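Alpha-L-rhamnosidase (Aspergillus terreus, PDB 6GSZ) probably hydrolyses terminal non-reducing alpha-L-rhamnose residues from alpha-L-rhamnosides, as a calcium-binding glycoside hydrolase. Local coordinates at residues P308-A313 with H423-R428; V312-L317 with S416-V421; F321-G326 with N362-T367; V329-Q334 with G397-Q402; K345-Q350 with P407-L412. All coordinates share one frame; numbering follows the deposited sequence. Where two conformers were deposited one is given.

Contact 1: P308-A313 with H423-R428; sequences PVRRVA and HSDMER. With ACT (acetate ion), chain B.
A salt bridge ties Arg310 to Asp425: NH1 of Arg310 lies 2.8 Å from OD2 of Asp425, on the anti side and tilted 28° from the carboxylate plane. The guanidinium and carboxylate planes stand 82° apart, so a single nitrogen makes the bond instead of a flat two-pronged pair. The same NH1 also donates to a water, while NE of Arg310 pairs with Asp168, so the many-armed arginine serves two acids at once. Pro308 covers one face of the guanidinium with CG.

Backbone bonds run alongside. Asp425 N reaches Pro308 O at 2.8 Å, and Arg310 and His423 form an antiparallel hydrogen-bonded pair, with Arg310 N to His423 O at 3.1 Å and His423 N to Arg310 O at 3.3 Å. Asp425 then centres an inverse gamma turn.

In the imidazole of His423, ND1 donates to Ser424 O at 2.8 Å, and NE2 to O of an acetate ion at 2.8 Å. The acetate probably comes from the crystallisation liquor; two donating nitrogens are consistent with a protonated ring in this crystal. With chi1 at 57°, CG stands between the backbone N and the carbonyl carbon, which brings the ring under Val312. CG2 of this compact branched residue lies over the ring face, 3.9 Å from the centroid, a CH-pi contact.

On the other sheet face Val309 CG2 meets Ser424 OG, whose polar partner is Ser456 N. Strand 309-315 is outermost in its sheet beside strand 417-424, though Val309 also bonds to Val170, and helix 437-453 packs against His423 and Met426.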
# COMPACT_ATOMS: atom_id res chain seq x y z
N PRO A 308 -8.01 -7.06 0.78
CA PRO A 308 -7.63 -7.40 2.14
C PRO A 308 -6.15 -7.75 2.25
O PRO A 308 -5.46 -7.95 1.27
CB PRO A 308 -8.49 -8.65 2.42
CG PRO A 308 -8.58 -9.32 1.10
CD PRO A 308 -8.66 -8.18 0.10
N VAL A 309 -5.72 -7.88 3.50
CA VAL A 309 -4.41 -8.46 3.81
C VAL A 309 -4.57 -9.98 3.70
O VAL A 309 -5.52 -10.56 4.27
CB VAL A 309 -3.90 -8.01 5.20
CG1 VAL A 309 -2.56 -8.67 5.53
CG2 VAL A 309 -3.77 -6.48 5.23
N ARG A 310 -3.64 -10.62 3.00
CA ARG A 310 -3.62 -12.06 2.82
C ARG A 310 -2.21 -12.59 3.02
O ARG A 310 -1.22 -11.85 2.99
CB ARG A 310 -4.09 -12.45 1.42
CG ARG A 310 -5.56 -12.15 1.15
CD ARG A 310 -6.11 -13.03 0.02
NE ARG A 310 -7.51 -12.80 -0.28
CZ ARG A 310 -7.98 -11.91 -1.16
NH1 ARG A 310 -7.14 -11.20 -1.91
NH2 ARG A 310 -9.30 -11.78 -1.28
N ARG A 311 -2.17 -13.92 3.20
CA ARG A 311 -0.98 -14.68 3.06
C ARG A 311 -0.74 -14.83 1.56
O ARG A 311 -1.36 -15.66 0.90
CB ARG A 311 -1.14 -16.05 3.74
CG ARG A 311 -1.51 -16.00 5.22
CD ARG A 311 -2.17 -17.28 5.71
NE ARG A 311 -1.25 -18.42 5.82
CZ ARG A 311 -1.15 -19.43 4.95
NH1 ARG A 311 -1.91 -19.45 3.84
NH2 ARG A 311 -0.29 -20.41 5.21
N VAL A 312 0.11 -13.96 1.03
CA VAL A 312 0.23 -13.82 -0.42
C VAL A 312 1.16 -14.89 -1.00
O VAL A 312 0.93 -15.36 -2.13
CB VAL A 312 0.65 -12.39 -0.79
CG1 VAL A 312 0.90 -12.20 -2.25
CG2 VAL A 312 -0.43 -11.43 -0.37
N ALA A 313 2.21 -15.26 -0.26
CA ALA A 313 3.20 -16.21 -0.74
C ALA A 313 3.89 -16.89 0.43
O ALA A 313 3.88 -16.41 1.53
CB ALA A 313 4.23 -15.49 -1.61
N HIS A 423 0.64 -9.19 3.18
CA HIS A 423 0.43 -7.78 2.87
C HIS A 423 -0.94 -7.60 2.21
O HIS A 423 -1.62 -8.60 1.86
CB HIS A 423 1.53 -7.16 1.99
CG HIS A 423 1.77 -7.82 0.67
ND1 HIS A 423 0.99 -7.55 -0.45
CD2 HIS A 423 2.72 -8.70 0.27
CE1 HIS A 423 1.47 -8.25 -1.49
NE2 HIS A 423 2.56 -8.95 -1.10
N SER A 424 -1.31 -6.32 2.00
CA SER A 424 -2.52 -6.02 1.25
C SER A 424 -2.40 -6.59 -0.17
O SER A 424 -1.43 -6.30 -0.88
CB SER A 424 -2.77 -4.52 1.23
OG SER A 424 -3.11 -4.07 2.54
N ASP A 425 -3.40 -7.37 -0.58
CA ASP A 425 -3.26 -8.24 -1.76
C ASP A 425 -3.71 -7.52 -3.04
O ASP A 425 -4.69 -7.86 -3.65
CB ASP A 425 -4.00 -9.56 -1.55
CG ASP A 425 -3.69 -10.65 -2.57
OD1 ASP A 425 -2.73 -10.50 -3.34
OD2 ASP A 425 -4.48 -11.61 -2.61
N MET A 426 -2.95 -6.49 -3.39
CA MET A 426 -3.20 -5.68 -4.56
C MET A 426 -2.78 -6.44 -5.82
O MET A 426 -1.89 -7.26 -5.81
CB MET A 426 -2.38 -4.38 -4.45
CG MET A 426 -2.82 -3.48 -3.27
SD MET A 426 -1.66 -2.13 -3.01
CE MET A 426 -0.18 -3.02 -2.57
N GLU A 427 -3.38 -6.06 -6.95
CA GLU A 427 -3.01 -6.66 -8.24
C GLU A 427 -1.66 -6.08 -8.68
O GLU A 427 -1.50 -4.86 -8.74
CB GLU A 427 -4.08 -6.36 -9.28
CG GLU A 427 -3.80 -7.02 -10.60
CD GLU A 427 -4.91 -6.85 -11.64
OE1 GLU A 427 -5.73 -5.89 -11.52
OE2 GLU A 427 -4.97 -7.71 -12.56
N ARG A 428 -0.70 -6.96 -8.94
CA ARG A 428 0.59 -6.56 -9.48
C ARG A 428 0.43 -6.02 -10.91
O ARG A 428 -0.24 -6.64 -11.75
CB ARG A 428 1.55 -7.75 -9.50
CG ARG A 428 2.97 -7.42 -9.94
CD ARG A 428 3.74 -6.58 -8.94
NE ARG A 428 5.03 -6.21 -9.52
CZ ARG A 428 6.10 -6.99 -9.61
NH1 ARG A 428 7.21 -6.56 -10.23
NH2 ARG A 428 6.05 -8.20 -9.03
C ACT B . 4.55 -11.70 -3.15
O ACT B . 4.06 -10.63 -2.69
OXT ACT B . 5.59 -12.31 -2.70
CH3 ACT B . 3.87 -12.30 -4.37
O HOH W 1 -7.68 -9.33 -3.74

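Contact 2: V312-L317 with S416-V421; sequences VAEHKL and SVTAIV
Glu314 reaches across to Thr418 with an extended side chain. Its CB lies 4.2 Å from Ala419 O; CG, placed anti to the backbone N by chi1 of -173°, comes to 3.2 Å from Thr418 OG1. CD lies near both Thr418 OG1 and CG2, and at the tip OE2 accepts from Thr418 OG1 at 2.6 Å, on the anti side of the carboxylate and 21° out of its plane. The two side chains cross at about a right angle. Both residues have a second conformer, so this bond holds for the pair described and is less certain than the backbone bonds. In this conformer the threonine hydroxyl also accepts from a water that links Leu317 N with Val417 O.

On the face carrying Ala313, His315, Ala419 and Val421, small and branched groups pack closely, with His315 CB 4.0 Å from Val421 CG2. Farther along, Leu317 CD2 touches Val417 CG1 at 3.9 Å, and both leucine and valine also pack on Leu330.

His315 and Ala419 exchange two backbone bonds. At the other end Val421 O receives Val312 N at 2.8 Å and, weakly, Ala313 N, so two residues face one: a classic beta bulge in an antiparallel sheet of the concanavalin-like domain.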
# COMPACT_ATOMS: atom_id res chain seq x y z
N VAL A 312 0.11 -13.96 1.03
CA VAL A 312 0.23 -13.82 -0.42
C VAL A 312 1.16 -14.89 -1.00
O VAL A 312 0.93 -15.36 -2.13
CB VAL A 312 0.65 -12.39 -0.79
CG1 VAL A 312 0.90 -12.20 -2.25
CG2 VAL A 312 -0.43 -11.43 -0.37
N ALA A 313 2.21 -15.26 -0.26
CA ALA A 313 3.20 -16.21 -0.74
C ALA A 313 3.89 -16.89 0.43
O ALA A 313 3.88 -16.41 1.53
CB ALA A 313 4.23 -15.49 -1.61
N GLU A 314 4.52 -18.01 0.12
CA GLU A 314 5.51 -18.66 0.92
C GLU A 314 6.90 -18.16 0.52
O GLU A 314 7.13 -17.87 -0.68
CB GLU A 314 5.43 -20.16 0.63
CG GLU A 314 6.29 -20.96 1.54
CD GLU A 314 6.25 -22.48 1.38
OE1 GLU A 314 5.30 -22.99 0.75
OE2 GLU A 314 7.16 -23.13 1.91
N HIS A 315 7.82 -18.09 1.46
CA HIS A 315 9.23 -17.86 1.15
C HIS A 315 10.05 -18.89 1.90
O HIS A 315 10.02 -18.96 3.13
CB HIS A 315 9.66 -16.44 1.49
CG HIS A 315 10.87 -16.01 0.76
ND1 HIS A 315 10.80 -15.37 -0.46
CD2 HIS A 315 12.18 -16.17 1.04
CE1 HIS A 315 12.02 -15.15 -0.90
NE2 HIS A 315 12.89 -15.62 -0.00
N LYS A 316 10.78 -19.71 1.13
CA LYS A 316 11.47 -20.86 1.72
C LYS A 316 12.71 -20.44 2.51
O LYS A 316 13.36 -19.43 2.23
CB LYS A 316 11.84 -21.85 0.61
CG LYS A 316 10.62 -22.58 0.05
CD LYS A 316 10.93 -23.66 -0.97
CE LYS A 316 9.69 -24.16 -1.67
NZ LYS A 316 10.03 -25.15 -2.72
N LEU A 317 13.02 -21.28 3.50
CA LEU A 317 14.23 -21.17 4.26
C LEU A 317 15.42 -21.32 3.30
O LEU A 317 15.42 -22.23 2.47
CB LEU A 317 14.20 -22.28 5.32
CG LEU A 317 15.35 -22.39 6.28
CD1 LEU A 317 15.38 -21.22 7.24
CD2 LEU A 317 15.22 -23.69 7.04
N SER A 416 9.94 -28.24 8.00
CA SER A 416 9.35 -27.94 9.32
C SER A 416 9.17 -26.43 9.57
O SER A 416 8.49 -26.08 10.50
CB SER A 416 10.16 -28.57 10.40
OG SER A 416 11.50 -28.10 10.38
N VAL A 417 9.78 -25.57 8.74
CA VAL A 417 9.61 -24.12 8.91
C VAL A 417 9.65 -23.46 7.53
O VAL A 417 10.47 -23.78 6.69
CB VAL A 417 10.63 -23.48 9.90
CG1 VAL A 417 12.06 -23.57 9.40
CG2 VAL A 417 10.28 -22.04 10.25
N THR A 418 8.74 -22.49 7.36
CA THR A 418 8.73 -21.64 6.18
C THR A 418 8.24 -20.25 6.61
O THR A 418 7.63 -20.08 7.65
CB THR A 418 7.87 -22.29 5.10
OG1 THR A 418 8.33 -21.80 3.84
CG2 THR A 418 6.39 -22.05 5.30
N ALA A 419 8.53 -19.24 5.78
CA ALA A 419 8.06 -17.89 6.01
C ALA A 419 6.80 -17.67 5.17
O ALA A 419 6.71 -18.12 4.03
CB ALA A 419 9.09 -16.84 5.73
N ILE A 420 5.88 -16.90 5.75
CA ILE A 420 4.66 -16.51 5.10
C ILE A 420 4.74 -15.01 4.89
O ILE A 420 4.89 -14.27 5.83
CB ILE A 420 3.44 -16.89 5.95
CG1 ILE A 420 3.47 -18.36 6.40
CG2 ILE A 420 2.14 -16.54 5.23
CD1 ILE A 420 3.46 -19.38 5.30
N VAL A 421 4.61 -14.61 3.63
CA VAL A 421 4.66 -13.22 3.18
C VAL A 421 3.23 -12.66 3.21
O VAL A 421 2.37 -13.24 2.56
CB VAL A 421 5.28 -13.08 1.79
CG1 VAL A 421 5.32 -11.59 1.40
CG2 VAL A 421 6.68 -13.72 1.75
O HOH W 2 10.99 -23.33 4.04

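Contact 3: F321-G326 with N362-T367; sequences FSSASG and NGEVAT
Glu364, with the most surface buried here, spreads its carboxylate over the turn that starts at Ser323. OE1 accepts from Ser323 OG at 2.7 Å; OE2 accepts twice from Ser325, from OG at 2.7 Å and from the backbone N at 2.9 Å. All three donors come to the syn side, and both hydroxyls lie well out of the carboxylate plane, 30° for Ser323 and 35° for Ser325. Three bonds therefore fix the rotation of the carboxylate and would probably stabilise its negative charge. The glutamate gets there by a bend: chi2 of -72° folds the chain back, turning the carboxylate toward the serines. Its partner Ser323 has OG between the backbone N and the carbonyl carbon; this OG also accepts from Lys327 N, so one short side chain serves both the partner loop and its own turn.

Ala324 has the next largest area buried. Its N donates to Gly363 O at 2.9 Å in an almost straight bond, and its CB lies 3.7 Å from Glu364 OE2.

Gly363 comes third. With no side chain, it lies close to the Ala324 methyl, and its positive phi is easily adopted by glycine. Its O also meets Ser323 CB at 3.3 Å.

Within the turn, Gly326 N bonds to Ser323 O at 3.0 Å, closing a type I beta turn. This turn connects strands 319-322 and 328-332, an antiparallel beta hairpin of the concanavalin-like domain, and the carboxylate of Glu364, from segment 362-367 of the same chain, binds its serine hydroxyls and a backbone N-H.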
# COMPACT_ATOMS: atom_id res chain seq x y z
N PHE A 321 22.13 -21.63 10.37
CA PHE A 321 23.54 -21.46 10.74
C PHE A 321 23.65 -21.20 12.24
O PHE A 321 22.66 -20.95 12.91
CB PHE A 321 24.20 -20.36 9.91
CG PHE A 321 23.70 -18.96 10.14
CD1 PHE A 321 22.67 -18.45 9.38
CD2 PHE A 321 24.30 -18.14 11.09
CE1 PHE A 321 22.21 -17.16 9.59
CE2 PHE A 321 23.85 -16.85 11.30
CZ PHE A 321 22.81 -16.35 10.54
N SER A 322 24.90 -21.28 12.73
CA SER A 322 25.20 -21.06 14.09
C SER A 322 25.70 -19.62 14.28
O SER A 322 26.54 -19.18 13.53
CB SER A 322 26.22 -22.08 14.54
OG SER A 322 26.72 -21.74 15.81
N SER A 323 25.16 -18.91 15.28
CA SER A 323 25.62 -17.57 15.62
C SER A 323 27.02 -17.64 16.26
O SER A 323 27.52 -18.73 16.53
CB SER A 323 24.66 -16.85 16.53
OG SER A 323 24.79 -17.27 17.86
N ALA A 324 27.62 -16.47 16.54
CA ALA A 324 28.96 -16.43 17.16
C ALA A 324 28.97 -17.21 18.48
O ALA A 324 29.95 -17.86 18.81
CB ALA A 324 29.41 -15.00 17.38
N SER A 325 27.85 -17.17 19.22
CA SER A 325 27.77 -17.83 20.56
C SER A 325 27.08 -19.20 20.48
O SER A 325 26.79 -19.79 21.52
CB SER A 325 27.04 -16.93 21.52
OG SER A 325 25.70 -16.73 21.08
N GLY A 326 26.82 -19.70 19.27
CA GLY A 326 26.27 -21.02 19.04
C GLY A 326 24.75 -21.07 19.03
O GLY A 326 24.19 -22.16 19.09
N ASN A 362 27.47 -8.15 14.87
CA ASN A 362 28.36 -8.70 15.89
C ASN A 362 28.10 -10.20 16.06
O ASN A 362 28.29 -10.75 17.17
CB ASN A 362 28.21 -7.93 17.22
CG ASN A 362 28.67 -6.50 17.10
OD1 ASN A 362 29.42 -6.17 16.19
ND2 ASN A 362 28.21 -5.63 17.99
N GLY A 363 27.72 -10.88 14.97
CA GLY A 363 27.60 -12.34 14.94
C GLY A 363 26.32 -12.87 15.57
O GLY A 363 26.19 -14.07 15.73
N GLU A 364 25.37 -11.99 15.95
CA GLU A 364 24.07 -12.40 16.52
C GLU A 364 22.94 -11.62 15.84
O GLU A 364 23.14 -10.53 15.28
CB GLU A 364 23.99 -12.11 18.02
CG GLU A 364 25.16 -12.67 18.83
CD GLU A 364 25.17 -14.18 19.00
OE1 GLU A 364 24.12 -14.82 18.78
OE2 GLU A 364 26.25 -14.71 19.37
N VAL A 365 21.72 -12.13 15.98
CA VAL A 365 20.56 -11.42 15.47
C VAL A 365 20.49 -10.04 16.15
O VAL A 365 20.85 -9.90 17.30
CB VAL A 365 19.26 -12.23 15.61
CG1 VAL A 365 19.33 -13.54 14.85
CG2 VAL A 365 18.86 -12.48 17.05
N ALA A 366 20.11 -9.00 15.39
CA ALA A 366 20.14 -7.64 15.91
C ALA A 366 18.75 -7.17 16.33
O ALA A 366 17.96 -6.75 15.50
CB ALA A 366 20.70 -6.75 14.84
N THR A 367 18.44 -7.23 17.64
CA THR A 367 17.16 -6.78 18.14
C THR A 367 17.20 -5.30 18.52
O THR A 367 16.17 -4.66 18.67
CB THR A 367 16.73 -7.64 19.33
OG1 THR A 367 17.74 -7.53 20.33
CG2 THR A 367 16.53 -9.09 18.94

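Contact 4: V329-Q334 with G397-Q402; sequences VLDFGQ and GFRYVQ
Arg399 and Asp331 meet through a salt bridge in which NE of Arg399 donates to OD1 of Asp331 at 2.8 Å, with OD1 in the guanidinium plane and NE on the syn side, tilted 23° from the carboxylate plane. A weak second bond runs from NH2 to OD2 at 3.3 Å. The arginine chain is fully extended from CG to NE, which carries its guanidinium past Asp331 and over Gly333; CA of Gly333 lies on one face and Tyr400 OH on the opposite one. Glycine easily adopts the positive phi needed here, at the corner of the chain.

In Asp331, chi1 of 177° places CG anti to the backbone N, which swings the carboxylate across to Arg399. OD1 accepts also from Gly333 N at 2.8 Å, an Asx turn, and the two donors come from opposite faces of the carboxylate plane. The Tyr400 ring lies side by side with Asp331, its CE1 3.6 Å from Asp331 CG, and a water joins Tyr400 OH to OD2.

Leu330 and Val401 form the apolar sheet face, packing CB to CB at 4.1 Å, and Phe332 turns its CE2 edge to Val401 CG2 at 4.0 Å. From strand 396-398, beyond the corner at Arg399, Phe398 reaches CD2 of Phe332 with its ring rim, swung there by chi1 of 67°. Bulky hydrophobic groups suit these buried places.

Leu330 and Val401 exchange backbone bonds, and Phe332 N reaches Arg399 O at 2.9 Å. Strand 328-332 lies between strands 319-322 and 400-404; Phe321 of the former packs on Val329 and Tyr400, while strand 351-361 flanks 400-404 on its far side.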
# COMPACT_ATOMS: atom_id res chain seq x y z
N VAL A 329 20.15 -20.03 14.04
CA VAL A 329 19.58 -18.92 13.27
C VAL A 329 19.11 -19.41 11.89
O VAL A 329 19.84 -20.07 11.14
CB VAL A 329 20.56 -17.75 13.13
CG1 VAL A 329 19.89 -16.55 12.46
CG2 VAL A 329 21.15 -17.33 14.46
N LEU A 330 17.86 -19.07 11.59
CA LEU A 330 17.28 -19.21 10.27
C LEU A 330 17.60 -17.96 9.43
O LEU A 330 17.53 -16.84 9.93
CB LEU A 330 15.76 -19.33 10.40
CG LEU A 330 15.22 -20.37 11.38
CD1 LEU A 330 13.71 -20.42 11.29
CD2 LEU A 330 15.83 -21.74 11.13
N ASP A 331 17.91 -18.20 8.16
CA ASP A 331 18.08 -17.17 7.15
C ASP A 331 17.09 -17.47 6.02
O ASP A 331 17.20 -18.51 5.35
CB ASP A 331 19.55 -17.11 6.70
CG ASP A 331 19.83 -16.10 5.59
OD1 ASP A 331 18.91 -15.32 5.29
OD2 ASP A 331 20.99 -16.07 5.08
N PHE A 332 16.16 -16.54 5.79
CA PHE A 332 15.19 -16.68 4.68
C PHE A 332 15.68 -16.04 3.36
O PHE A 332 14.96 -16.13 2.36
CB PHE A 332 13.84 -16.13 5.12
CG PHE A 332 13.21 -17.12 6.06
CD1 PHE A 332 12.57 -18.24 5.58
CD2 PHE A 332 13.36 -16.96 7.42
CE1 PHE A 332 12.05 -19.17 6.46
CE2 PHE A 332 12.86 -17.90 8.32
CZ PHE A 332 12.19 -18.99 7.82
N GLY A 333 16.85 -15.40 3.37
CA GLY A 333 17.45 -14.85 2.14
C GLY A 333 16.84 -13.54 1.65
O GLY A 333 17.32 -12.95 0.67
N GLN A 334 15.82 -13.07 2.34
CA GLN A 334 15.01 -11.91 1.96
C GLN A 334 14.49 -11.31 3.25
O GLN A 334 14.02 -12.07 4.10
CB GLN A 334 13.86 -12.33 1.05
CG GLN A 334 12.88 -11.19 0.76
CD GLN A 334 13.47 -10.04 -0.03
OE1 GLN A 334 14.10 -10.26 -1.09
NE2 GLN A 334 13.25 -8.81 0.47
N GLY A 397 8.81 -7.99 10.67
CA GLY A 397 9.65 -7.66 9.52
C GLY A 397 11.03 -8.25 9.77
O GLY A 397 11.65 -7.91 10.75
N PHE A 398 11.48 -9.20 8.93
CA PHE A 398 12.66 -9.98 9.26
C PHE A 398 13.24 -10.72 8.06
O PHE A 398 12.52 -11.08 7.13
CB PHE A 398 12.30 -11.00 10.34
CG PHE A 398 11.35 -12.10 9.91
CD1 PHE A 398 9.99 -11.86 9.84
CD2 PHE A 398 11.78 -13.37 9.59
CE1 PHE A 398 9.10 -12.83 9.42
CE2 PHE A 398 10.89 -14.37 9.20
CZ PHE A 398 9.54 -14.10 9.13
N ARG A 399 14.55 -11.01 8.16
CA ARG A 399 15.23 -12.00 7.32
C ARG A 399 15.74 -13.19 8.16
O ARG A 399 15.81 -14.31 7.65
CB ARG A 399 16.40 -11.32 6.58
CG ARG A 399 17.29 -12.30 5.83
CD ARG A 399 18.27 -11.63 4.90
NE ARG A 399 19.18 -12.66 4.40
CZ ARG A 399 20.05 -12.48 3.40
NH1 ARG A 399 20.11 -11.29 2.81
NH2 ARG A 399 20.82 -13.49 3.01
N TYR A 400 16.09 -12.91 9.42
CA TYR A 400 16.69 -13.88 10.32
C TYR A 400 15.76 -14.18 11.50
O TYR A 400 15.06 -13.32 11.98
CB TYR A 400 18.03 -13.34 10.83
CG TYR A 400 19.01 -13.00 9.72
CD1 TYR A 400 19.79 -13.99 9.15
CD2 TYR A 400 19.14 -11.70 9.25
CE1 TYR A 400 20.67 -13.69 8.12
CE2 TYR A 400 20.00 -11.39 8.21
CZ TYR A 400 20.76 -12.39 7.64
OH TYR A 400 21.68 -12.14 6.65
N VAL A 401 15.88 -15.41 12.00
CA VAL A 401 15.15 -15.81 13.20
C VAL A 401 16.09 -16.64 14.08
O VAL A 401 16.56 -17.69 13.65
CB VAL A 401 13.89 -16.62 12.86
CG1 VAL A 401 13.09 -16.84 14.13
CG2 VAL A 401 13.07 -15.93 11.79
N GLN A 402 16.30 -16.18 15.31
CA GLN A 402 16.96 -17.02 16.32
C GLN A 402 15.91 -17.94 16.93
O GLN A 402 14.85 -17.46 17.36
CB GLN A 402 17.62 -16.19 17.41
CG GLN A 402 18.39 -17.08 18.39
CD GLN A 402 19.09 -16.31 19.48
OE1 GLN A 402 19.79 -15.32 19.23
NE2 GLN A 402 18.89 -16.77 20.71
O HOH W 3 22.98 -14.11 5.73

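Contact 5: K345-Q350 with P407-L412; sequences KGPKGQ and PADTPL
Thr410 OG1 accepts the backbone N-H of Lys345 at 2.9 Å, with an N-H...O angle of 168°, and lies 3.1 Å from Lys345 O. The threonine chi1 of -59° sets the hydroxyl anti to the carbonyl carbon and presents it to the neighbouring loop, while the threonine side chain also packs on Val344. A beta-branched residue with a hydroxyl can thus bind a main-chain N-H and pack at the same time.

Lys345 O is also approached by Pro407 CG at 3.3 Å and Asp409 CB at 3.4 Å. The lysine side chain itself runs outward, extended, as suits an exposed position.

Both segments are loops of the concanavalin-like domain, one between strands 339-344 and 351-361, the other between strands 400-404 and 417-424. Each contains a tight turn, type II from Pro347 to Gln350 and type I from Pro407 to Thr410, and a proline takes the first position of both. Gly349, with its positive phi, fits the third position of the type II turn.

Gly346 lets the main chain lie close to the Pro407 ring, its CA 3.8 Å from Pro407 CB. Next to it Pro347 CD touches Pro407 CB at 3.9 Å, the two rings crossing at a slant, and Asp409 OD2 comes 3.3 Å from the same CD. Gln350 stretches its amide to Pro407 CA, but its NE2 donates to Gly405 O, and a water bonded to Ala408 N holds it only weakly.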
# COMPACT_ATOMS: atom_id res chain seq x y z
N LYS A 345 6.87 -31.67 15.95
CA LYS A 345 6.48 -32.54 17.06
C LYS A 345 7.52 -32.41 18.17
O LYS A 345 8.72 -32.37 17.92
CB LYS A 345 6.37 -34.01 16.62
CG LYS A 345 6.16 -34.98 17.78
CD LYS A 345 5.64 -36.33 17.37
CE LYS A 345 5.12 -37.08 18.59
NZ LYS A 345 5.01 -38.53 18.34
N GLY A 346 7.08 -32.38 19.41
CA GLY A 346 8.03 -32.31 20.48
C GLY A 346 7.38 -32.54 21.83
O GLY A 346 6.16 -32.71 21.90
N PRO A 347 8.17 -32.52 22.91
CA PRO A 347 7.66 -32.81 24.24
C PRO A 347 6.59 -31.84 24.75
O PRO A 347 6.72 -30.61 24.64
CB PRO A 347 8.92 -32.70 25.11
CG PRO A 347 10.05 -33.00 24.17
CD PRO A 347 9.63 -32.25 22.92
N LYS A 348 5.55 -32.42 25.36
CA LYS A 348 4.51 -31.65 26.00
C LYS A 348 5.12 -30.66 27.00
O LYS A 348 5.89 -31.04 27.89
CB LYS A 348 3.55 -32.60 26.72
CG LYS A 348 2.35 -31.91 27.36
CD LYS A 348 1.33 -32.91 27.93
CE LYS A 348 0.15 -32.19 28.54
NZ LYS A 348 -0.92 -33.12 28.96
N GLY A 349 4.76 -29.38 26.85
CA GLY A 349 5.18 -28.30 27.75
C GLY A 349 6.51 -27.67 27.42
O GLY A 349 6.91 -26.70 28.07
N GLN A 350 7.20 -28.19 26.39
CA GLN A 350 8.41 -27.54 25.89
C GLN A 350 8.05 -26.34 25.01
O GLN A 350 7.21 -26.45 24.10
CB GLN A 350 9.26 -28.53 25.10
CG GLN A 350 10.55 -27.92 24.58
CD GLN A 350 11.57 -28.98 24.27
OE1 GLN A 350 11.64 -29.98 24.98
NE2 GLN A 350 12.38 -28.75 23.25
N PRO A 407 12.64 -28.74 19.22
CA PRO A 407 12.79 -30.10 19.70
C PRO A 407 13.67 -30.98 18.81
O PRO A 407 13.63 -30.90 17.57
CB PRO A 407 11.34 -30.63 19.77
CG PRO A 407 10.60 -29.81 18.74
CD PRO A 407 11.30 -28.47 18.69
N ALA A 408 14.48 -31.80 19.47
CA ALA A 408 15.30 -32.81 18.82
C ALA A 408 14.45 -33.75 17.96
O ALA A 408 14.92 -34.27 16.94
CB ALA A 408 16.06 -33.54 19.89
N ASP A 409 13.18 -33.96 18.36
CA ASP A 409 12.27 -34.90 17.67
C ASP A 409 12.03 -34.52 16.20
O ASP A 409 11.72 -35.39 15.40
CB ASP A 409 10.89 -34.98 18.35
CG ASP A 409 10.94 -35.24 19.86
OD1 ASP A 409 11.00 -36.51 20.21
OD2 ASP A 409 11.08 -34.24 20.65
N THR A 410 12.12 -33.22 15.85
CA THR A 410 11.86 -32.75 14.50
C THR A 410 13.11 -32.06 13.94
O THR A 410 13.67 -31.15 14.55
CB THR A 410 10.68 -31.78 14.45
OG1 THR A 410 9.49 -32.42 14.96
CG2 THR A 410 10.39 -31.29 13.05
N PRO A 411 13.59 -32.42 12.74
CA PRO A 411 14.68 -31.68 12.11
C PRO A 411 14.23 -30.26 11.71
O PRO A 411 13.14 -30.08 11.25
CB PRO A 411 15.03 -32.52 10.87
CG PRO A 411 14.40 -33.87 11.14
CD PRO A 411 13.15 -33.56 11.91
N LEU A 412 15.08 -29.27 11.97
CA LEU A 412 14.78 -27.90 11.65
C LEU A 412 15.26 -27.59 10.23
O LEU A 412 16.46 -27.42 9.99
CB LEU A 412 15.46 -27.03 12.70
CG LEU A 412 15.26 -25.53 12.55
CD1 LEU A 412 13.78 -25.15 12.49
CD2 LEU A 412 15.95 -24.85 13.68
O HOH W 4 13.78 -31.67 22.60

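Contacts 1 and 2 are successive parts of one strand pair, 309-315 with 417-424, sharing Val312 and Ala313, with centres 14 Å apart. Along the chain this pair encloses the other three contacts, so it brings together parts of the chain about 100 residues apart in sequence. Contacts 3 and 4, their centres 12 Å apart, belong to another sheet and are joined by a probable hydrogen bond from Phe321 N to Val329 O. Contact 4 packs against contact 2, centres 11 Å apart, through Phe332 and His315, so the two sheets meet there. Contact 5, a loop pair with its centre 20 Å from that of contact 2, touches it at Ser416 and Val417. Contacts 3, 4 and 5 alternate in sequence, interlocking the domain.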